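Local structure of L-threonine dehydrogenase (Flavobacterium frigidimaris, 2YY7) at residues N2-G12 with Y26-R37; Q13-L22 with M216-I224. The protein probably oxidises L-threonine at its 3-hydroxyl group, with bound NAD as the hydride acceptor. All blocks are in the same frame, centred on the assembly; numbering follows the deposited sequence.

Contact 1: N2-G12 with Y26-R37. With NAD (nicotinamide-adenine-dinucleotide), chain E.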
loop_
_atom_site.group_PDB
_atom_site.type_symbol
_atom_site.label_atom_id
_atom_site.label_comp_id
_atom_site.label_asym_id
_atom_site.label_seq_id
_atom_site.Cartn_x
_atom_site.Cartn_y
_atom_site.Cartn_z
ATOM N N ASN A 2 -15.970 -3.497 -32.089
ATOM C CA ASN A 2 -14.609 -3.509 -31.576
ATOM C C ASN A 2 -14.411 -2.351 -30.613
ATOM O O ASN A 2 -15.047 -1.307 -30.740
ATOM C CB ASN A 2 -13.593 -3.403 -32.717
ATOM C CG ASN A 2 -13.358 -4.728 -33.415
ATOM O OD1 ASN A 2 -12.548 -4.818 -34.335
ATOM N ND2 ASN A 2 -14.065 -5.767 -32.978
ATOM N N PRO A 3 -13.522 -2.524 -29.631
ATOM C CA PRO A 3 -13.276 -1.458 -28.664
ATOM C C PRO A 3 -12.466 -0.321 -29.268
ATOM O O PRO A 3 -11.806 -0.486 -30.293
ATOM C CB PRO A 3 -12.513 -2.176 -27.560
ATOM C CG PRO A 3 -11.678 -3.147 -28.339
ATOM C CD PRO A 3 -12.671 -3.696 -29.349
ATOM N N LYS A 4 -12.539 0.839 -28.631
ATOM C CA LYS A 4 -11.784 1.999 -29.065
ATOM C C LYS A 4 -10.754 2.125 -27.948
ATOM O O LYS A 4 -11.088 2.487 -26.821
ATOM C CB LYS A 4 -12.683 3.232 -29.126
ATOM C CG LYS A 4 -12.022 4.413 -29.793
ATOM C CD LYS A 4 -11.582 4.066 -31.211
ATOM C CE LYS A 4 -10.941 5.266 -31.885
ATOM N NZ LYS A 4 -11.905 6.405 -31.974
ATOM N N ILE A 5 -9.505 1.820 -28.275
ATOM C CA ILE A 5 -8.424 1.802 -27.298
ATOM C C ILE A 5 -7.512 3.021 -27.197
ATOM O O ILE A 5 -7.113 3.608 -28.200
ATOM C CB ILE A 5 -7.529 0.562 -27.548
ATOM C CG1 ILE A 5 -8.393 -0.705 -27.537
ATOM C CG2 ILE A 5 -6.430 0.479 -26.488
ATOM C CD1 ILE A 5 -7.703 -1.934 -28.102
ATOM N N LEU A 6 -7.181 3.379 -25.962
ATOM C CA LEU A 6 -6.268 4.480 -25.694
ATOM C C LEU A 6 -5.117 3.919 -24.869
ATOM O O LEU A 6 -5.317 3.432 -23.753
ATOM C CB LEU A 6 -6.956 5.602 -24.912
ATOM C CG LEU A 6 -6.010 6.716 -24.445
ATOM C CD1 LEU A 6 -5.359 7.395 -25.656
ATOM C CD2 LEU A 6 -6.783 7.730 -23.608
ATOM N N ILE A 7 -3.915 3.955 -25.434
ATOM C CA ILE A 7 -2.739 3.470 -24.731
ATOM C C ILE A 7 -1.958 4.682 -24.229
ATOM O O ILE A 7 -1.475 5.491 -25.020
ATOM C CB ILE A 7 -1.833 2.634 -25.657
ATOM C CG1 ILE A 7 -2.583 1.384 -26.124
ATOM C CG2 ILE A 7 -0.560 2.239 -24.918
ATOM C CD1 ILE A 7 -1.863 0.607 -27.198
ATOM N N ILE A 8 -1.861 4.811 -22.911
ATOM C CA ILE A 8 -1.146 5.920 -22.296
ATOM C C ILE A 8 0.264 5.420 -21.988
ATOM O O ILE A 8 0.434 4.422 -21.283
ATOM C CB ILE A 8 -1.862 6.370 -21.005
ATOM C CG1 ILE A 8 -3.312 6.740 -21.333
ATOM C CG2 ILE A 8 -1.146 7.569 -20.383
ATOM C CD1 ILE A 8 -4.127 7.168 -20.117
ATOM N N GLY A 9 1.263 6.113 -22.535
ATOM C CA GLY A 9 2.649 5.715 -22.358
ATOM C C GLY A 9 2.983 4.720 -23.455
ATOM O O GLY A 9 3.710 3.756 -23.233
ATOM N N ALA A 10 2.455 4.975 -24.652
ATOM C CA ALA A 10 2.632 4.091 -25.802
ATOM C C ALA A 10 4.039 3.997 -26.377
ATOM O O ALA A 10 4.339 3.061 -27.125
ATOM C CB ALA A 10 1.648 4.489 -26.911
ATOM N N CYS A 11 4.897 4.954 -26.041
ATOM C CA CYS A 11 6.264 4.956 -26.551
ATOM C C CYS A 11 7.241 4.158 -25.688
ATOM O O CYS A 11 8.431 4.065 -26.003
ATOM C CB CYS A 11 6.749 6.403 -26.702
ATOM S SG CYS A 11 5.790 7.348 -27.929
ATOM N N GLY A 12 6.733 3.568 -24.612
ATOM C CA GLY A 12 7.576 2.793 -23.719
ATOM C C GLY A 12 7.980 1.433 -24.258
ATOM O O GLY A 12 7.582 1.035 -25.362
ATOM N N TYR A 26 -7.276 -5.199 -33.852
ATOM C CA TYR A 26 -8.495 -4.402 -33.927
ATOM C C TYR A 26 -8.532 -3.266 -34.933
ATOM O O TYR A 26 -9.548 -2.581 -35.048
ATOM C CB TYR A 26 -8.836 -3.841 -32.545
ATOM C CG TYR A 26 -8.979 -4.895 -31.467
ATOM C CD1 TYR A 26 -7.958 -5.119 -30.549
ATOM C CD2 TYR A 26 -10.134 -5.669 -31.368
ATOM C CE1 TYR A 26 -8.079 -6.086 -29.556
ATOM C CE2 TYR A 26 -10.264 -6.644 -30.375
ATOM C CZ TYR A 26 -9.233 -6.844 -29.475
ATOM O OH TYR A 26 -9.347 -7.800 -28.489
ATOM N N GLY A 27 -7.444 -3.055 -35.662
ATOM C CA GLY A 27 -7.434 -1.980 -36.637
ATOM C C GLY A 27 -6.573 -0.812 -36.200
ATOM O O GLY A 27 -6.599 -0.406 -35.041
ATOM N N THR A 28 -5.816 -0.270 -37.145
ATOM C CA THR A 28 -4.908 0.847 -36.892
ATOM C C THR A 28 -5.526 2.053 -36.194
ATOM O O THR A 28 -4.989 2.538 -35.196
ATOM C CB THR A 28 -4.266 1.321 -38.209
ATOM O OG1 THR A 28 -3.535 0.234 -38.789
ATOM C CG2 THR A 28 -3.324 2.498 -37.961
ATOM N N GLU A 29 -6.650 2.534 -36.719
ATOM C CA GLU A 29 -7.317 3.698 -36.152
ATOM C C GLU A 29 -8.199 3.436 -34.933
ATOM O O GLU A 29 -8.776 4.372 -34.382
ATOM C CB GLU A 29 -8.136 4.412 -37.232
ATOM C CG GLU A 29 -7.297 5.022 -38.352
ATOM C CD GLU A 29 -6.642 3.973 -39.227
ATOM O OE1 GLU A 29 -7.246 2.895 -39.412
ATOM O OE2 GLU A 29 -5.532 4.231 -39.741
ATOM N N ASN A 30 -8.314 2.178 -34.513
ATOM C CA ASN A 30 -9.111 1.858 -33.331
ATOM C C ASN A 30 -8.231 1.937 -32.086
ATOM O O ASN A 30 -8.724 1.881 -30.959
ATOM C CB ASN A 30 -9.709 0.456 -33.431
ATOM C CG ASN A 30 -10.934 0.410 -34.311
ATOM O OD1 ASN A 30 -10.836 0.403 -35.536
ATOM N ND2 ASN A 30 -12.101 0.389 -33.689
ATOM N N VAL A 31 -6.926 2.062 -32.305
ATOM C CA VAL A 31 -5.963 2.144 -31.213
ATOM C C VAL A 31 -5.253 3.494 -31.250
ATOM O O VAL A 31 -4.516 3.797 -32.188
ATOM C CB VAL A 31 -4.911 1.021 -31.316
ATOM C CG1 VAL A 31 -4.005 1.046 -30.099
ATOM C CG2 VAL A 31 -5.598 -0.334 -31.456
ATOM N N ILE A 32 -5.488 4.306 -30.224
ATOM C CA ILE A 32 -4.878 5.626 -30.134
ATOM C C ILE A 32 -3.666 5.556 -29.210
ATOM O O ILE A 32 -3.783 5.138 -28.060
ATOM C CB ILE A 32 -5.869 6.665 -29.547
ATOM C CG1 ILE A 32 -7.223 6.584 -30.264
ATOM C CG2 ILE A 32 -5.275 8.065 -29.653
ATOM C CD1 ILE A 32 -7.177 6.884 -31.745
ATOM N N ALA A 33 -2.504 5.957 -29.718
ATOM C CA ALA A 33 -1.281 5.950 -28.924
ATOM C C ALA A 33 -1.080 7.337 -28.327
ATOM O O ALA A 33 -1.256 8.341 -29.014
ATOM C CB ALA A 33 -0.082 5.577 -29.799
ATOM N N SER A 34 -0.725 7.394 -27.046
ATOM C CA SER A 34 -0.503 8.672 -26.379
ATOM C C SER A 34 0.694 8.554 -25.450
ATOM O O SER A 34 0.959 7.493 -24.889
ATOM C CB SER A 34 -1.743 9.104 -25.582
ATOM O OG SER A 34 -2.019 8.216 -24.513
ATOM N N ASP A 35 1.416 9.656 -25.297
ATOM C CA ASP A 35 2.604 9.681 -24.461
ATOM C C ASP A 35 2.978 11.143 -24.235
ATOM O O ASP A 35 2.520 12.024 -24.969
ATOM C CB ASP A 35 3.732 8.942 -25.184
ATOM C CG ASP A 35 4.832 8.502 -24.247
ATOM O OD1 ASP A 35 5.617 9.366 -23.798
ATOM O OD2 ASP A 35 4.902 7.287 -23.954
ATOM N N ILE A 36 3.791 11.414 -23.220
ATOM C CA ILE A 36 4.184 12.789 -22.962
ATOM C C ILE A 36 5.333 13.159 -23.894
ATOM O O ILE A 36 5.582 14.334 -24.158
ATOM C CB ILE A 36 4.586 13.006 -21.475
ATOM C CG1 ILE A 36 4.739 14.506 -21.203
ATOM C CG2 ILE A 36 5.879 12.270 -21.161
ATOM C CD1 ILE A 36 4.668 14.879 -19.744
ATOM N N ARG A 37 6.018 12.139 -24.401
ATOM C CA ARG A 37 7.124 12.325 -25.337
ATOM C C ARG A 37 6.618 12.003 -26.737
ATOM O O ARG A 37 5.947 10.990 -26.939
ATOM C CB ARG A 37 8.284 11.383 -25.013
ATOM C CG ARG A 37 8.981 11.637 -23.692
ATOM C CD ARG A 37 10.107 10.637 -23.521
ATOM N NE ARG A 37 9.609 9.265 -23.579
ATOM C CZ ARG A 37 10.369 8.200 -23.813
ATOM N NH1 ARG A 37 11.673 8.346 -24.014
ATOM N NH2 ARG A 37 9.825 6.989 -23.844
HETATM P PA NAD E . 8.850 2.681 -20.067
HETATM O O1A NAD E . 9.676 2.032 -21.123
HETATM O O2A NAD E . 9.601 3.500 -19.080
HETATM O O5B NAD E . 7.629 3.460 -20.705
HETATM C C5B NAD E . 6.928 4.436 -19.989
HETATM C C4B NAD E . 6.311 5.415 -20.958
HETATM O O4B NAD E . 5.454 6.280 -20.210
HETATM C C3B NAD E . 7.378 6.279 -21.670
HETATM O O3B NAD E . 7.218 6.246 -23.099
HETATM C C2B NAD E . 7.177 7.664 -21.042
HETATM O O2B NAD E . 7.487 8.717 -21.937
HETATM C C1B NAD E . 5.690 7.613 -20.659
HETATM N N9A NAD E . 5.326 8.623 -19.654
HETATM C C8A NAD E . 6.063 8.963 -18.520
HETATM N N7A NAD E . 5.406 9.939 -17.877
HETATM C C5A NAD E . 4.275 10.194 -18.573
HETATM C C6A NAD E . 3.268 11.125 -18.373
HETATM N N6A NAD E . 3.352 12.002 -17.396
HETATM N N1A NAD E . 2.233 11.191 -19.269
HETATM C C2A NAD E . 2.180 10.342 -20.364
HETATM N N3A NAD E . 3.188 9.427 -20.597
HETATM C C4A NAD E . 4.222 9.379 -19.695
HETATM O O3 NAD E . 8.133 1.545 -19.188
HETATM P PN NAD E . 7.593 0.082 -19.639
HETATM O O1N NAD E . 6.875 0.121 -20.956
HETATM O O2N NAD E . 8.707 -0.863 -19.354
HETATM O O5D NAD E . 6.482 -0.192 -18.487
HETATM C C5D NAD E . 5.102 0.139 -18.703
HETATM C C4D NAD E . 4.283 -0.328 -17.469
HETATM O O4D NAD E . 4.549 -1.693 -17.201
HETATM C C3D NAD E . 4.650 0.405 -16.175
HETATM O O3D NAD E . 3.479 0.524 -15.374
HETATM C C2D NAD E . 5.582 -0.555 -15.476
HETATM O O2D NAD E . 5.607 -0.239 -14.104
HETATM C C1D NAD E . 4.978 -1.912 -15.840
HETATM N N1N NAD E . 5.999 -2.977 -15.706
HETATM C C2N NAD E . 7.056 -3.030 -16.592
HETATM C C3N NAD E . 8.010 -4.033 -16.458
HETATM C C7N NAD E . 9.106 -4.188 -17.477
HETATM O O7N NAD E . 10.038 -5.174 -17.196
HETATM N N7N NAD E . 9.207 -3.394 -18.558
HETATM C C4N NAD E . 7.911 -4.971 -15.413
HETATM C C5N NAD E . 6.820 -4.919 -14.540
HETATM C C6N NAD E . 5.882 -3.915 -14.674
HETATM O O HOH W 1 10.773 4.490 -24.814
#

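Contact 2: Q13-L22 with M216-I224. With NAD (nicotinamide-adenine-dinucleotide), chain E.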
loop_
_atom_site.group_PDB
_atom_site.type_symbol
_atom_site.label_atom_id
_atom_site.label_comp_id
_atom_site.label_asym_id
_atom_site.label_seq_id
_atom_site.Cartn_x
_atom_site.Cartn_y
_atom_site.Cartn_z
ATOM N N GLN A 13 8.775 0.712 -23.470
ATOM C CA GLN A 13 9.247 -0.612 -23.856
ATOM C C GLN A 13 8.077 -1.547 -24.181
ATOM O O GLN A 13 8.121 -2.273 -25.174
ATOM C CB GLN A 13 10.102 -1.234 -22.742
ATOM C CG GLN A 13 10.869 -2.487 -23.197
ATOM C CD GLN A 13 11.388 -3.339 -22.045
ATOM O OE1 GLN A 13 12.176 -4.261 -22.250
ATOM N NE2 GLN A 13 10.937 -3.045 -20.837
ATOM N N ILE A 14 7.038 -1.532 -23.346
ATOM C CA ILE A 14 5.876 -2.389 -23.579
ATOM C C ILE A 14 4.905 -1.745 -24.562
ATOM O O ILE A 14 4.447 -2.387 -25.512
ATOM C CB ILE A 14 5.092 -2.669 -22.279
ATOM C CG1 ILE A 14 6.018 -3.255 -21.214
ATOM C CG2 ILE A 14 3.942 -3.633 -22.567
ATOM C CD1 ILE A 14 5.352 -3.429 -19.859
ATOM N N GLY A 15 4.598 -0.472 -24.313
ATOM C CA GLY A 15 3.673 0.267 -25.151
ATOM C C GLY A 15 3.934 0.155 -26.642
ATOM O O GLY A 15 2.992 0.087 -27.435
ATOM N N THR A 16 5.210 0.145 -27.019
ATOM C CA THR A 16 5.600 0.048 -28.425
ATOM C C THR A 16 5.025 -1.210 -29.074
ATOM O O THR A 16 4.378 -1.141 -30.120
ATOM C CB THR A 16 7.145 0.023 -28.576
ATOM O OG1 THR A 16 7.690 1.272 -28.129
ATOM C CG2 THR A 16 7.539 -0.197 -30.034
ATOM N N GLU A 17 5.264 -2.355 -28.442
ATOM C CA GLU A 17 4.782 -3.638 -28.946
ATOM C C GLU A 17 3.282 -3.817 -28.751
ATOM O O GLU A 17 2.596 -4.350 -29.624
ATOM C CB GLU A 17 5.525 -4.780 -28.252
ATOM C CG GLU A 17 7.011 -4.827 -28.556
ATOM C CD GLU A 17 7.295 -5.043 -30.031
ATOM O OE1 GLU A 17 6.773 -6.029 -30.598
ATOM O OE2 GLU A 17 8.043 -4.234 -30.621
ATOM N N LEU A 18 2.781 -3.368 -27.603
ATOM C CA LEU A 18 1.364 -3.474 -27.275
ATOM C C LEU A 18 0.504 -2.736 -28.294
ATOM O O LEU A 18 -0.528 -3.243 -28.730
ATOM C CB LEU A 18 1.100 -2.901 -25.879
ATOM C CG LEU A 18 -0.361 -2.884 -25.425
ATOM C CD1 LEU A 18 -0.883 -4.309 -25.277
ATOM C CD2 LEU A 18 -0.463 -2.143 -24.108
ATOM N N THR A 19 0.933 -1.534 -28.666
ATOM C CA THR A 19 0.208 -0.724 -29.639
ATOM C C THR A 19 0.179 -1.415 -31.004
ATOM O O THR A 19 -0.861 -1.463 -31.664
ATOM C CB THR A 19 0.864 0.669 -29.796
ATOM O OG1 THR A 19 0.859 1.346 -28.532
ATOM C CG2 THR A 19 0.099 1.516 -30.815
ATOM N N GLN A 20 1.319 -1.957 -31.420
ATOM C CA GLN A 20 1.414 -2.635 -32.711
ATOM C C GLN A 20 0.505 -3.855 -32.772
ATOM O O GLN A 20 -0.248 -4.029 -33.729
ATOM C CB GLN A 20 2.860 -3.059 -32.989
ATOM C CG GLN A 20 3.081 -3.641 -34.383
ATOM C CD GLN A 20 4.527 -4.059 -34.626
ATOM O OE1 GLN A 20 5.066 -4.915 -33.920
ATOM N NE2 GLN A 20 5.160 -3.451 -35.625
ATOM N N LYS A 21 0.573 -4.695 -31.745
ATOM C CA LYS A 21 -0.241 -5.904 -31.692
ATOM C C LYS A 21 -1.735 -5.589 -31.648
ATOM O O LYS A 21 -2.534 -6.219 -32.340
ATOM C CB LYS A 21 0.152 -6.743 -30.476
ATOM C CG LYS A 21 -0.575 -8.076 -30.365
ATOM C CD LYS A 21 -0.313 -8.982 -31.554
ATOM C CE LYS A 21 -1.024 -10.317 -31.377
ATOM N NZ LYS A 21 -0.824 -11.224 -32.539
ATOM N N LEU A 22 -2.115 -4.610 -30.836
ATOM C CA LEU A 22 -3.519 -4.229 -30.734
ATOM C C LEU A 22 -4.040 -3.719 -32.079
ATOM O O LEU A 22 -5.169 -4.016 -32.470
ATOM C CB LEU A 22 -3.682 -3.154 -29.657
ATOM C CG LEU A 22 -4.375 -3.519 -28.338
ATOM C CD1 LEU A 22 -4.292 -5.002 -28.057
ATOM C CD2 LEU A 22 -3.737 -2.710 -27.212
ATOM N N MET A 216 8.974 -10.244 -24.124
ATOM C CA MET A 216 7.895 -9.296 -24.431
ATOM C C MET A 216 6.699 -9.882 -25.193
ATOM O O MET A 216 5.551 -9.533 -24.910
ATOM C CB MET A 216 8.455 -8.084 -25.191
ATOM C CG MET A 216 7.468 -6.922 -25.353
ATOM S SD MET A 216 6.958 -6.172 -23.780
ATOM C CE MET A 216 8.447 -5.245 -23.356
ATOM N N ASP A 217 6.949 -10.761 -26.161
ATOM C CA ASP A 217 5.843 -11.359 -26.918
ATOM C C ASP A 217 4.831 -12.011 -25.976
ATOM O O ASP A 217 3.622 -11.952 -26.199
ATOM C CB ASP A 217 6.354 -12.422 -27.895
ATOM C CG ASP A 217 7.158 -11.832 -29.039
ATOM O OD1 ASP A 217 7.400 -12.559 -30.020
ATOM O OD2 ASP A 217 7.552 -10.654 -28.960
ATOM N N ASP A 218 5.342 -12.647 -24.931
ATOM C CA ASP A 218 4.496 -13.316 -23.953
ATOM C C ASP A 218 3.761 -12.278 -23.113
ATOM O O ASP A 218 2.557 -12.398 -22.873
ATOM C CB ASP A 218 5.356 -14.215 -23.058
ATOM C CG ASP A 218 5.652 -15.554 -23.695
ATOM O OD1 ASP A 218 6.700 -16.151 -23.377
ATOM O OD2 ASP A 218 4.831 -16.024 -24.506
ATOM N N ALA A 219 4.489 -11.257 -22.671
ATOM C CA ALA A 219 3.890 -10.208 -21.863
ATOM C C ALA A 219 2.731 -9.563 -22.622
ATOM O O ALA A 219 1.687 -9.281 -22.042
ATOM C CB ALA A 219 4.937 -9.160 -21.501
ATOM N N ILE A 220 2.918 -9.333 -23.919
ATOM C CA ILE A 220 1.876 -8.724 -24.746
ATOM C C ILE A 220 0.663 -9.648 -24.901
ATOM O O ILE A 220 -0.483 -9.209 -24.803
ATOM C CB ILE A 220 2.416 -8.371 -26.146
ATOM C CG1 ILE A 220 3.567 -7.369 -26.021
ATOM C CG2 ILE A 220 1.297 -7.805 -27.016
ATOM C CD1 ILE A 220 3.193 -6.078 -25.311
ATOM N N ASP A 221 0.911 -10.927 -25.151
ATOM C CA ASP A 221 -0.187 -11.879 -25.294
ATOM C C ASP A 221 -0.994 -11.926 -23.998
ATOM O O ASP A 221 -2.223 -11.956 -24.019
ATOM C CB ASP A 221 0.362 -13.269 -25.631
ATOM C CG ASP A 221 0.813 -13.383 -27.083
ATOM O OD1 ASP A 221 1.509 -14.363 -27.420
ATOM O OD2 ASP A 221 0.463 -12.493 -27.886
ATOM N N ALA A 222 -0.290 -11.918 -22.871
ATOM C CA ALA A 222 -0.933 -11.952 -21.565
ATOM C C ALA A 222 -1.844 -10.747 -21.399
ATOM O O ALA A 222 -3.004 -10.880 -21.006
ATOM C CB ALA A 222 0.125 -11.963 -20.460
ATOM N N THR A 223 -1.304 -9.571 -21.702
ATOM C CA THR A 223 -2.045 -8.321 -21.588
ATOM C C THR A 223 -3.322 -8.333 -22.416
ATOM O O THR A 223 -4.399 -8.007 -21.921
ATOM C CB THR A 223 -1.178 -7.126 -22.035
ATOM O OG1 THR A 223 0.015 -7.083 -21.242
ATOM C CG2 THR A 223 -1.940 -5.815 -21.871
ATOM N N ILE A 224 -3.199 -8.713 -23.682
ATOM C CA ILE A 224 -4.348 -8.757 -24.574
ATOM C C ILE A 224 -5.359 -9.829 -24.185
ATOM O O ILE A 224 -6.565 -9.591 -24.216
ATOM C CB ILE A 224 -3.892 -8.998 -26.032
ATOM C CG1 ILE A 224 -3.022 -7.823 -26.490
ATOM C CG2 ILE A 224 -5.098 -9.188 -26.945
ATOM C CD1 ILE A 224 -2.445 -7.995 -27.873
HETATM P PA NAD E . 8.850 2.681 -20.067
HETATM O O1A NAD E . 9.676 2.032 -21.123
HETATM O O2A NAD E . 9.601 3.500 -19.080
HETATM O O5B NAD E . 7.629 3.460 -20.705
HETATM C C5B NAD E . 6.928 4.436 -19.989
HETATM C C4B NAD E . 6.311 5.415 -20.958
HETATM O O4B NAD E . 5.454 6.280 -20.210
HETATM C C3B NAD E . 7.378 6.279 -21.670
HETATM O O3B NAD E . 7.218 6.246 -23.099
HETATM C C2B NAD E . 7.177 7.664 -21.042
HETATM O O2B NAD E . 7.487 8.717 -21.937
HETATM C C1B NAD E . 5.690 7.613 -20.659
HETATM N N9A NAD E . 5.326 8.623 -19.654
HETATM C C8A NAD E . 6.063 8.963 -18.520
HETATM N N7A NAD E . 5.406 9.939 -17.877
HETATM C C5A NAD E . 4.275 10.194 -18.573
HETATM C C6A NAD E . 3.268 11.125 -18.373
HETATM N N6A NAD E . 3.352 12.002 -17.396
HETATM N N1A NAD E . 2.233 11.191 -19.269
HETATM C C2A NAD E . 2.180 10.342 -20.364
HETATM N N3A NAD E . 3.188 9.427 -20.597
HETATM C C4A NAD E . 4.222 9.379 -19.695
HETATM O O3 NAD E . 8.133 1.545 -19.188
HETATM P PN NAD E . 7.593 0.082 -19.639
HETATM O O1N NAD E . 6.875 0.121 -20.956
HETATM O O2N NAD E . 8.707 -0.863 -19.354
HETATM O O5D NAD E . 6.482 -0.192 -18.487
HETATM C C5D NAD E . 5.102 0.139 -18.703
HETATM C C4D NAD E . 4.283 -0.328 -17.469
HETATM O O4D NAD E . 4.549 -1.693 -17.201
HETATM C C3D NAD E . 4.650 0.405 -16.175
HETATM O O3D NAD E . 3.479 0.524 -15.374
HETATM C C2D NAD E . 5.582 -0.555 -15.476
HETATM O O2D NAD E . 5.607 -0.239 -14.104
HETATM C C1D NAD E . 4.978 -1.912 -15.840
HETATM N N1N NAD E . 5.999 -2.977 -15.706
HETATM C C2N NAD E . 7.056 -3.030 -16.592
HETATM C C3N NAD E . 8.010 -4.033 -16.458
HETATM C C7N NAD E . 9.106 -4.188 -17.477
HETATM O O7N NAD E . 10.038 -5.174 -17.196
HETATM N N7N NAD E . 9.207 -3.394 -18.558
HETATM C C4N NAD E . 7.911 -4.971 -15.413
HETATM C C5N NAD E . 6.820 -4.919 -14.540
HETATM C C6N NAD E . 5.882 -3.915 -14.674
HETATM O O HOH W 2 6.754 -8.254 -28.350
#

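Contact 1: N2-G12 with Y26-R37
Ile5 to Ile8 pair with Val31 to Ser34 as parallel neighbours, the first two strands of the Rossmann beta-alpha-beta unit, whose crossover helix 13-26 covers Ile5 and Ile7. Packing is tight along the strands and into the turn: Ile7 CD1 lies 3.6 Å from Val31 CG1, and Ala10 CB faces Ala33 CB at 3.5 Å. Ile7 O is gripped twice, by Ser34 N and by Ser34 OG at 2.8 Å; chi1 of 65° tucks this hydroxyl back over its backbone, where it meets the oxygen from above the carbonyl plane. Ser34 O likewise takes Gly9 N and Ala10 N, from opposite faces of its plane, fixing the start of the glycine-rich turn. The Asn2 end is looser and more solvent-exposed. There Pro3 CG sits over one face of the Tyr26 ring, toward its rim, the Asn2 amide stands almost perpendicular at its edge, and Lys4 passes Glu29 to bond His67 O. At the cofactor end Asp35 takes both adenosine ribose hydroxyls of NAD, O2B on OD1 and O3B on OD2, as is usual in NAD-preferring Rossmann enzymes. Arg37 NE and NH2 donate to the same hydroxyls. Cys11 N reaches Asp35 OD2 at 3.1 Å, 39° out of the carboxylate plane.

Contact 2: Q13-L22 with M216-I224
The flat amide of Gln13 carries the Met216 methyl over one face, CE 3.7 Å from CD, while the amide's outer end, whichever way it is turned, lies near the nicotinamide carboxamide of NAD. Bends at chi2 (63°) and chi3 (75°) curl the Met216 thioether so that SD passes Ile14 and CE reaches Gln13. With an alanine in place of Gln13 the amide is gone, and the Met216 methyl would probably be left resting on Ile14 and the backbone, with a gap beside the nicotinamide. Two other flat groups, the carboxylates of Glu17 and Asp217, share one water that donates to Glu17 OE1 and to Asp217 OD2; Glu17 OE2 goes to Ser177. Helices 13-22 and 216-224 cross at -59°, their axes 9.8 Å apart, with the water bridge at one flank. Ile220 is a knob in the hole formed by Ile14, Glu17, Leu18 and Lys21, its CD1 3.8 Å from Leu18 CB. Farther along, Leu22 and Ile224 run past each other in opposite directions. The backbone N atoms of Gln13 and Ile14, turned away from helix 216-224, donate to NAD O1A (2.8 Å) and NAD O1N (2.9 Å). The helices therefore meet mainly through carbon and sulfur, whereas the N-terminal turn of helix 13-22 keeps its N-H groups for the pyrophosphate, whose negative charge the helix dipole is likely to favour.

In the fold
Both contacts are largely buried and share the opening beta-alpha-beta unit: helix 13-26, which supplies one side of contact 2, is the crossover between the two strands of contact 1. Ile5 and Ile7 touch Leu22 and Thr19, so the helix lies on the sheet beside helix 216-228, which packs on the same face through Leu173 and Tyr73. Contact 1 is the more polar, knit by backbone bonds and running out to exposed residues such as Asn2 and Arg37; contact 2 lies nearer the centre of the chain and joins elements far apart in sequence by side-chain packing. NAD spans them, its adenosine ribose held by contact 1 and its pyrophosphate by the helix start in contact 2.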